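Local coordinates for protein ecdysteroid-phosphate phosphatase (Bombyx mori, PDB 3C7T) that hydrolyses ecdysteroid phosphates, ecdysone 22-phosphate above all, to release the active hormones, and also acts as a protein tyrosine phosphatase, at residues A[21-26]-A[31-36]; A[73-78]-A[98-103]; A[176-181]-A[204-209]. All coordinates share one frame; numbering follows the deposited sequence.

Contact 1: A[21-26]-A[31-36]; sequences GPWVPH and DTYVRK
Lys-36 NZ donates to the backbone carbonyl oxygen His-26 O at 2.8 Å, approaching nearly head-on: the C=O...N angle is 160°, with the donor tilted 16° from the carbonyl plane. The same ammonium group forms a salt bridge with Glu-29 of strand 28-29, between the two segments, so a carbonyl and a carboxylate share it. Lysine suits the place because its long chain can slant across a ring before its charge reaches a polar partner. The CG of Lys-36 stands anti to the carbonyl carbon (chi1 -63°), and bends further along carry the methylenes past the imidazole, where CD comes within 3.5 Å of His-26 NE2. The amine itself ends over one face of that ring, 4.4 Å from NE2, and its positive charge would probably disfavour protonation of the histidine.

Helix 23-27 leads into a beta hairpin of strands 28-29 and 32-33, after which Lys-36 lies back beside the helix. On the apolar side, the indole of Trp-23 and the phenol of Tyr-33 cross at about a right angle, with Tyr-33 CE1 lying 4.2 Å from Trp-23 CZ3 at the indole edge. These large flat side chains can span the gap between helix and strand. Trp-23 also packs on Tyr-54 of helix 50-56, while the hydroxyl of Tyr-33 is hydrogen-bonded to the carbonyl of Pro-41.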
loop_
_atom_site.group_PDB
_atom_site.type_symbol
_atom_site.label_atom_id
_atom_site.label_comp_id
_atom_site.label_asym_id
_atom_site.label_seq_id
_atom_site.Cartn_x
_atom_site.Cartn_y
_atom_site.Cartn_z
ATOM N N GLY A 21 -2.384 -17.054 -4.922
ATOM C CA GLY A 21 -2.600 -18.501 -4.919
ATOM C C GLY A 21 -1.266 -19.241 -4.842
ATOM O O GLY A 21 -0.487 -19.004 -3.908
ATOM N N PRO A 22 -0.997 -20.144 -5.812
ATOM C CA PRO A 22 0.244 -20.948 -5.769
ATOM C C PRO A 22 1.478 -20.137 -6.195
ATOM O O PRO A 22 2.102 -20.411 -7.224
ATOM C CB PRO A 22 -0.058 -22.107 -6.735
ATOM C CG PRO A 22 -1.027 -21.542 -7.700
ATOM C CD PRO A 22 -1.838 -20.487 -6.975
ATOM N N TRP A 23 1.843 -19.137 -5.396
ATOM C CA TRP A 23 2.835 -18.150 -5.841
ATOM C C TRP A 23 4.248 -18.721 -5.990
ATOM O O TRP A 23 4.982 -18.305 -6.894
ATOM C CB TRP A 23 2.825 -16.879 -4.940
ATOM C CG TRP A 23 3.385 -17.111 -3.610
ATOM C CD1 TRP A 23 2.756 -17.695 -2.539
ATOM C CD2 TRP A 23 4.710 -16.778 -3.172
ATOM N NE1 TRP A 23 3.619 -17.757 -1.465
ATOM C CE2 TRP A 23 4.819 -17.190 -1.820
ATOM C CE3 TRP A 23 5.817 -16.156 -3.786
ATOM C CZ2 TRP A 23 6.002 -17.016 -1.062
ATOM C CZ3 TRP A 23 7.005 -15.966 -3.010
ATOM C CH2 TRP A 23 7.071 -16.391 -1.668
ATOM N N VAL A 24 4.599 -19.716 -5.171
ATOM C CA VAL A 24 5.944 -20.306 -5.229
ATOM C C VAL A 24 6.171 -21.063 -6.556
ATOM O O VAL A 24 7.086 -20.696 -7.302
ATOM C CB VAL A 24 6.292 -21.123 -3.945
ATOM C CG1 VAL A 24 7.602 -21.900 -4.130
ATOM C CG2 VAL A 24 6.366 -20.185 -2.742
ATOM N N PRO A 25 5.311 -22.053 -6.895
ATOM C CA PRO A 25 5.537 -22.693 -8.187
ATOM C C PRO A 25 5.318 -21.758 -9.361
ATOM O O PRO A 25 5.941 -21.948 -10.420
ATOM C CB PRO A 25 4.521 -23.860 -8.213
ATOM C CG PRO A 25 3.518 -23.541 -7.241
ATOM C CD PRO A 25 4.175 -22.670 -6.178
ATOM N N HIS A 26 4.473 -20.741 -9.190
ATOM C CA HIS A 26 4.308 -19.780 -10.276
ATOM C C HIS A 26 5.559 -18.902 -10.522
ATOM O O HIS A 26 5.925 -18.653 -11.673
ATOM C CB HIS A 26 3.103 -18.875 -10.038
ATOM C CG HIS A 26 2.819 -17.960 -11.191
ATOM N ND1 HIS A 26 2.172 -18.387 -12.328
ATOM C CD2 HIS A 26 3.065 -16.639 -11.370
ATOM C CE1 HIS A 26 2.065 -17.378 -13.176
ATOM N NE2 HIS A 26 2.600 -16.306 -12.619
ATOM N N ASP A 31 14.431 -23.044 -9.870
ATOM C CA ASP A 31 14.913 -22.646 -8.528
ATOM C C ASP A 31 15.262 -21.169 -8.364
ATOM O O ASP A 31 15.747 -20.754 -7.294
ATOM C CB ASP A 31 16.081 -23.525 -8.049
ATOM C CG ASP A 31 15.611 -24.803 -7.358
ATOM O OD1 ASP A 31 14.491 -24.807 -6.785
ATOM O OD2 ASP A 31 16.373 -25.797 -7.382
ATOM N N THR A 32 15.001 -20.379 -9.409
ATOM C CA THR A 32 15.227 -18.936 -9.358
ATOM C C THR A 32 13.905 -18.172 -9.306
ATOM O O THR A 32 13.069 -18.304 -10.200
ATOM C CB THR A 32 16.065 -18.462 -10.553
ATOM O OG1 THR A 32 17.301 -19.187 -10.556
ATOM C CG2 THR A 32 16.369 -16.987 -10.446
ATOM N N TYR A 33 13.757 -17.376 -8.257
ATOM C CA TYR A 33 12.567 -16.518 -8.063
ATOM C C TYR A 33 12.511 -15.418 -9.118
ATOM O O TYR A 33 13.502 -14.716 -9.331
ATOM C CB TYR A 33 12.604 -15.896 -6.673
ATOM C CG TYR A 33 11.521 -14.854 -6.437
ATOM C CD1 TYR A 33 10.175 -15.235 -6.337
ATOM C CD2 TYR A 33 11.843 -13.496 -6.313
ATOM C CE1 TYR A 33 9.175 -14.281 -6.122
ATOM C CE2 TYR A 33 10.855 -12.534 -6.089
ATOM C CZ TYR A 33 9.522 -12.938 -6.003
ATOM O OH TYR A 33 8.541 -11.998 -5.784
ATOM N N VAL A 34 11.356 -15.274 -9.770
ATOM C CA VAL A 34 11.108 -14.162 -10.690
ATOM C C VAL A 34 9.920 -13.394 -10.121
ATOM O O VAL A 34 8.896 -13.997 -9.839
ATOM C CB VAL A 34 10.733 -14.647 -12.110
ATOM C CG1 VAL A 34 10.274 -13.471 -12.982
ATOM C CG2 VAL A 34 11.898 -15.454 -12.771
ATOM N N ARG A 35 10.041 -12.079 -9.939
ATOM C CA ARG A 35 8.885 -11.307 -9.471
ATOM C C ARG A 35 7.846 -11.233 -10.603
ATOM O O ARG A 35 8.130 -10.710 -11.697
ATOM C CB ARG A 35 9.302 -9.901 -9.046
ATOM C CG ARG A 35 8.161 -9.096 -8.397
ATOM C CD ARG A 35 8.566 -7.664 -8.168
ATOM N NE ARG A 35 8.810 -6.940 -9.418
ATOM C CZ ARG A 35 8.710 -5.610 -9.552
ATOM N NH1 ARG A 35 8.315 -4.848 -8.532
ATOM N NH2 ARG A 35 8.977 -5.057 -10.728
ATOM N N LYS A 36 6.647 -11.746 -10.359
ATOM C CA LYS A 36 5.619 -11.722 -11.383
ATOM C C LYS A 36 4.438 -10.782 -11.093
ATOM O O LYS A 36 3.453 -10.778 -11.840
ATOM C CB LYS A 36 5.136 -13.147 -11.647
ATOM C CG LYS A 36 6.301 -13.988 -12.208
ATOM C CD LYS A 36 5.862 -15.043 -13.145
ATOM C CE LYS A 36 7.072 -15.792 -13.636
ATOM N NZ LYS A 36 6.665 -17.199 -13.897
#

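Contact 2: A[73-78]-A[98-103]; sequences EGMRMA and QGFLDG
Arg-76 presents the side of its guanidinium group to the carbonyl of Gly-103, so that NE and NH2 both point at one oxygen. NE lies 2.8 Å and NH2 2.7 Å from Gly-103 O; the acceptor is only 2° out of the guanidinium plane, and both donors lie in the carbonyl plane. With CG anti to the backbone N (chi1 173°), the arginine reaches out from its helix, and a bend at chi3 turns the NE side toward the glycine. Shortened to an alanine here, the side chain would offer neither nitrogen, and Gly-103 O would probably lose both donors, weakening the tie between the helices. Glycine fits the other side because the backbones nearly meet: Glu-73 CA is 4.3 Å from Gly-103 CA, and a modelled CB on the glycine would run into Glu-73 N. Glu-73 CA also makes a C-H...O contact with Gly-103 O at 3.4 Å, while its carboxylate turns away to a salt bridge with Arg-62 of the second subunit.

In the apolar half Met-75 and Phe-100 meet obliquely, with Met-75 CE 3.9 Å from Phe-100 CE1 at the ring edge, a touch made less certain by the two modelled conformers of the flexible methionine. The axes of 73-77 and 98-103 approach to 8.7 Å at 34°, a close glycine-mediated pairing of helices 62-77 and 91-104 within the histidine phosphatase fold.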
loop_
_atom_site.group_PDB
_atom_site.type_symbol
_atom_site.label_atom_id
_atom_site.label_comp_id
_atom_site.label_asym_id
_atom_site.label_seq_id
_atom_site.Cartn_x
_atom_site.Cartn_y
_atom_site.Cartn_z
ATOM N N GLU A 73 5.859 5.336 11.067
ATOM C CA GLU A 73 5.773 6.769 10.708
ATOM C C GLU A 73 4.790 7.483 11.644
ATOM O O GLU A 73 5.066 8.592 12.115
ATOM C CB GLU A 73 5.367 6.936 9.232
ATOM C CG GLU A 73 5.421 8.378 8.651
ATOM C CD GLU A 73 4.679 8.541 7.296
ATOM O OE1 GLU A 73 3.508 8.146 7.170
ATOM O OE2 GLU A 73 5.261 9.107 6.346
ATOM N N GLY A 74 3.655 6.839 11.923
ATOM C CA GLY A 74 2.611 7.427 12.751
ATOM C C GLY A 74 3.101 7.598 14.178
ATOM O O GLY A 74 2.786 8.611 14.830
ATOM N N MET A 75 3.890 6.625 14.636
ATOM C CA MET A 75 4.508 6.681 15.961
ATOM C C MET A 75 5.500 7.852 16.016
ATOM O O MET A 75 5.479 8.637 16.968
ATOM C CB MET A 75 5.180 5.334 16.287
ATOM C CG MET A 75 5.224 5.041 17.798
ATOM S SD MET A 75 3.636 4.469 18.423
ATOM C CE MET A 75 3.662 2.704 18.032
ATOM N N ARG A 76 6.345 7.973 14.981
ATOM C CA ARG A 76 7.306 9.075 14.850
ATOM C C ARG A 76 6.589 10.431 14.853
ATOM O O ARG A 76 7.020 11.372 15.529
ATOM C CB ARG A 76 8.166 8.901 13.579
ATOM C CG ARG A 76 9.119 10.092 13.236
ATOM C CD ARG A 76 10.222 9.687 12.276
ATOM N NE ARG A 76 9.743 8.945 11.105
ATOM C CZ ARG A 76 9.380 9.482 9.935
ATOM N NH1 ARG A 76 9.433 10.805 9.727
ATOM N NH2 ARG A 76 8.972 8.680 8.953
ATOM N N MET A 77 5.485 10.540 14.115
ATOM C CA MET A 77 4.724 11.795 14.096
ATOM C C MET A 77 4.140 12.175 15.429
ATOM O O MET A 77 3.978 13.367 15.724
ATOM C CB MET A 77 3.613 11.698 13.093
ATOM C CG MET A 77 4.166 11.735 11.734
ATOM S SD MET A 77 2.969 11.193 10.557
ATOM C CE MET A 77 3.916 11.660 9.107
ATOM N N ALA A 78 3.807 11.171 16.227
ATOM C CA ALA A 78 3.219 11.386 17.546
ATOM C C ALA A 78 4.278 11.651 18.627
ATOM O O ALA A 78 3.947 11.824 19.800
ATOM C CB ALA A 78 2.359 10.203 17.918
ATOM N N GLN A 98 10.806 -4.817 10.885
ATOM C CA GLN A 98 11.709 -3.965 10.124
ATOM C C GLN A 98 10.979 -2.800 9.451
ATOM O O GLN A 98 11.453 -1.674 9.521
ATOM C CB GLN A 98 12.512 -4.756 9.089
ATOM C CG GLN A 98 13.621 -3.919 8.423
ATOM C CD GLN A 98 14.624 -3.406 9.432
ATOM O OE1 GLN A 98 15.144 -4.174 10.244
ATOM N NE2 GLN A 98 14.893 -2.099 9.401
ATOM N N GLY A 99 9.836 -3.061 8.798
ATOM C CA GLY A 99 9.047 -1.968 8.202
ATOM C C GLY A 99 8.665 -0.940 9.256
ATOM O O GLY A 99 8.797 0.270 9.044
ATOM N N PHE A 100 8.259 -1.416 10.430
ATOM C CA PHE A 100 7.888 -0.517 11.518
ATOM C C PHE A 100 9.084 0.397 11.877
ATOM O O PHE A 100 8.968 1.637 11.963
ATOM C CB PHE A 100 7.430 -1.345 12.733
ATOM C CG PHE A 100 7.208 -0.529 13.962
ATOM C CD1 PHE A 100 6.036 0.214 14.118
ATOM C CD2 PHE A 100 8.155 -0.523 14.995
ATOM C CE1 PHE A 100 5.826 0.980 15.249
ATOM C CE2 PHE A 100 7.940 0.236 16.139
ATOM C CZ PHE A 100 6.768 0.986 16.260
ATOM N N LEU A 101 10.240 -0.229 12.080
ATOM C CA LEU A 101 11.468 0.517 12.412
ATOM C C LEU A 101 11.900 1.466 11.310
ATOM O O LEU A 101 12.448 2.543 11.590
ATOM C CB LEU A 101 12.611 -0.461 12.790
ATOM C CG LEU A 101 12.421 -1.230 14.095
ATOM C CD1 LEU A 101 13.509 -2.305 14.259
ATOM C CD2 LEU A 101 12.414 -0.309 15.304
ATOM N N ASP A 102 11.661 1.084 10.058
ATOM C CA ASP A 102 11.973 1.960 8.923
ATOM C C ASP A 102 11.087 3.224 8.967
ATOM O O ASP A 102 11.565 4.340 8.758
ATOM C CB ASP A 102 11.769 1.241 7.589
ATOM C CG ASP A 102 12.824 0.165 7.308
ATOM O OD1 ASP A 102 13.887 0.139 7.955
ATOM O OD2 ASP A 102 12.567 -0.677 6.408
ATOM N N GLY A 103 9.795 3.042 9.233
ATOM C CA GLY A 103 8.850 4.165 9.295
ATOM C C GLY A 103 9.182 5.079 10.465
ATOM O O GLY A 103 9.132 6.331 10.351
#

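Contact 3: A[176-181]-A[204-209]; sequences AVNDTE and HRLRDD
Leu-206 meets Val-177 and Asn-178 by van der Waals packing, each methyl branch taking a different partner. Its CD1 lies 3.8 Å from Val-177 CG1, the purely apolar part of the contact, and the two side chains cross at a slant. A chi1 of 167° swings Val-177 CG1 opposite the main-chain nitrogen and toward the leucine. The other branch, Leu-206 CD2, lies off the outer end of the Asn-178 amide, nearest ND2 at 4.0 Å. A branched leucine suits this place since its two methyls can divide between a buried valine and an exposed asparagine, whose amide can still face water.

Hydrogen bonds inside each segment help to shape the backbone that carries these side chains. Thr-180 OG1 donates to Ala-176 O at 2.8 Å, and Arg-5 adds a hydrogen bond to the same hydroxyl. In the other segment, a type I beta turn runs from His-204 to Arg-207, closed by Arg-207 N to His-204 O at 3.1 Å, and Leu-206 projects from it toward the helix.

Electrostatic pairing is looser and stays within 204-209: Arg-207 NH2 and Asp-209 OD2 are 3.5 Å apart, with the oxygen set off to one side of the guanidinium's plane, so charge alone joins them. Arg-207 NH1 makes its hydrogen bond to the carbonyl of Trp-238.

The contact thus docks the turn following helix 193-204 against the C-terminal part of helix 162-179. Leu-206 also touches Gln-174 of that helix, while Ala-176 and Thr-180 pack on strands 84-87 and 187-191 of the central sheet.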
loop_
_atom_site.group_PDB
_atom_site.type_symbol
_atom_site.label_atom_id
_atom_site.label_comp_id
_atom_site.label_asym_id
_atom_site.label_seq_id
_atom_site.Cartn_x
_atom_site.Cartn_y
_atom_site.Cartn_z
ATOM N N ALA A 176 9.776 -9.647 29.231
ATOM C CA ALA A 176 10.174 -8.450 28.485
ATOM C C ALA A 176 9.823 -7.173 29.224
ATOM O O ALA A 176 10.626 -6.242 29.252
ATOM C CB ALA A 176 9.536 -8.433 27.074
ATOM N N VAL A 177 8.627 -7.128 29.813
ATOM C CA VAL A 177 8.152 -5.938 30.520
ATOM C C VAL A 177 8.893 -5.757 31.868
ATOM O O VAL A 177 9.283 -4.635 32.245
ATOM C CB VAL A 177 6.622 -5.992 30.721
ATOM C CG1 VAL A 177 6.162 -4.946 31.716
ATOM C CG2 VAL A 177 5.904 -5.784 29.390
ATOM N N ASN A 178 9.093 -6.865 32.578
ATOM C CA ASN A 178 9.896 -6.839 33.816
ATOM C C ASN A 178 11.355 -6.442 33.601
ATOM O O ASN A 178 11.873 -5.587 34.334
ATOM C CB ASN A 178 9.787 -8.165 34.564
ATOM C CG ASN A 178 8.432 -8.345 35.229
ATOM O OD1 ASN A 178 7.809 -7.379 35.668
ATOM N ND2 ASN A 178 7.978 -9.584 35.312
ATOM N N ASP A 179 11.993 -7.022 32.583
ATOM C CA ASP A 179 13.414 -6.776 32.285
ATOM C C ASP A 179 13.787 -5.397 31.716
ATOM O O ASP A 179 14.971 -5.045 31.682
ATOM C CB ASP A 179 13.965 -7.875 31.364
ATOM C CG ASP A 179 13.907 -9.256 31.995
ATOM O OD1 ASP A 179 13.546 -9.371 33.195
ATOM O OD2 ASP A 179 14.215 -10.241 31.281
ATOM N N THR A 180 12.799 -4.623 31.274
ATOM C CA THR A 180 13.046 -3.288 30.726
ATOM C C THR A 180 12.535 -2.167 31.637
ATOM O O THR A 180 12.660 -0.982 31.304
ATOM C CB THR A 180 12.393 -3.124 29.326
ATOM O OG1 THR A 180 10.997 -3.432 29.419
ATOM C CG2 THR A 180 13.065 -4.046 28.313
ATOM N N GLU A 181 11.961 -2.546 32.782
ATOM C CA GLU A 181 11.366 -1.590 33.715
ATOM C C GLU A 181 12.395 -0.553 34.193
ATOM O O GLU A 181 12.115 0.653 34.174
ATOM C CB GLU A 181 10.725 -2.322 34.901
ATOM C CG GLU A 181 9.737 -1.477 35.708
ATOM C CD GLU A 181 9.146 -2.229 36.898
ATOM O OE1 GLU A 181 8.799 -3.421 36.756
ATOM O OE2 GLU A 181 9.026 -1.626 37.991
ATOM N N HIS A 204 -2.257 -7.120 32.392
ATOM C CA HIS A 204 -3.251 -7.131 33.465
ATOM C C HIS A 204 -2.872 -8.115 34.580
ATOM O O HIS A 204 -3.089 -7.831 35.767
ATOM C CB HIS A 204 -4.658 -7.405 32.922
ATOM C CG HIS A 204 -5.303 -6.198 32.307
ATOM N ND1 HIS A 204 -6.404 -6.278 31.480
ATOM C CD2 HIS A 204 -4.982 -4.885 32.380
ATOM C CE1 HIS A 204 -6.747 -5.062 31.090
ATOM N NE2 HIS A 204 -5.895 -4.201 31.614
ATOM N N ARG A 205 -2.270 -9.244 34.205
ATOM C CA ARG A 205 -1.784 -10.214 35.193
ATOM C C ARG A 205 -0.561 -9.726 35.983
ATOM O O ARG A 205 -0.215 -10.312 37.019
ATOM C CB ARG A 205 -1.536 -11.578 34.543
ATOM C CG ARG A 205 -2.822 -12.369 34.373
ATOM C CD ARG A 205 -2.660 -13.562 33.463
ATOM N NE ARG A 205 -3.936 -14.249 33.203
ATOM C CZ ARG A 205 -4.909 -13.789 32.418
ATOM N NH1 ARG A 205 -4.789 -12.614 31.800
ATOM N NH2 ARG A 205 -6.012 -14.502 32.258
ATOM N N LEU A 206 0.088 -8.665 35.506
ATOM C CA LEU A 206 1.187 -8.038 36.245
ATOM C C LEU A 206 0.677 -7.054 37.296
ATOM O O LEU A 206 1.435 -6.613 38.163
ATOM C CB LEU A 206 2.191 -7.359 35.304
ATOM C CG LEU A 206 3.091 -8.269 34.459
ATOM C CD1 LEU A 206 3.895 -7.455 33.452
ATOM C CD2 LEU A 206 4.022 -9.100 35.324
ATOM N N ARG A 207 -0.608 -6.717 37.217
ATOM C CA ARG A 207 -1.251 -5.890 38.231
ATOM C C ARG A 207 -1.702 -6.741 39.408
ATOM O O ARG A 207 -1.953 -7.943 39.276
ATOM C CB ARG A 207 -2.460 -5.148 37.663
ATOM C CG ARG A 207 -2.134 -4.013 36.698
ATOM C CD ARG A 207 -3.405 -3.524 36.012
ATOM N NE ARG A 207 -4.278 -2.795 36.928
ATOM C CZ ARG A 207 -4.654 -1.525 36.779
ATOM N NH1 ARG A 207 -4.264 -0.811 35.724
ATOM N NH2 ARG A 207 -5.446 -0.967 37.686
ATOM N N ASP A 208 -1.808 -6.103 40.564
ATOM C CA ASP A 208 -2.322 -6.752 41.758
ATOM C C ASP A 208 -3.701 -6.200 42.099
ATOM O O ASP A 208 -4.430 -6.777 42.905
ATOM C CB ASP A 208 -1.336 -6.564 42.910
ATOM C CG ASP A 208 -0.119 -7.472 42.785
ATOM O OD1 ASP A 208 -0.307 -8.656 42.442
ATOM O OD2 ASP A 208 1.019 -7.008 43.025
ATOM N N ASP A 209 -4.050 -5.087 41.457
ATOM C CA ASP A 209 -5.316 -4.390 41.685
ATOM C C ASP A 209 -6.521 -5.290 41.433
ATOM O O ASP A 209 -7.439 -5.356 42.257
ATOM C CB ASP A 209 -5.408 -3.132 40.807
ATOM C CG ASP A 209 -4.417 -2.054 41.220
ATOM O OD1 ASP A 209 -4.571 -1.492 42.332
ATOM O OD2 ASP A 209 -3.490 -1.762 40.431
#

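How the contacts relate
The three contacts follow one another along the chain, each closing before the next opens. Contact 1 belongs to an excursion between strand 5-11 and helix 50-56; contact 2 pairs helices 62-77 and 91-104, which lie before and after strand 84-87; contact 3 joins helix 162-179 to the turn after helix 193-204, with strand 187-191 between them. The centres of contacts 1 and 2 lie about 30 Å apart; the separation is about 25 Å between contacts 2 and 3, and about 44 Å between contacts 1 and 3, on opposite sides of the chain's centre. Contacts 1 and 2 both reach the second subunit of the homodimer, whereas contact 3 belongs to packing within one phosphatase domain.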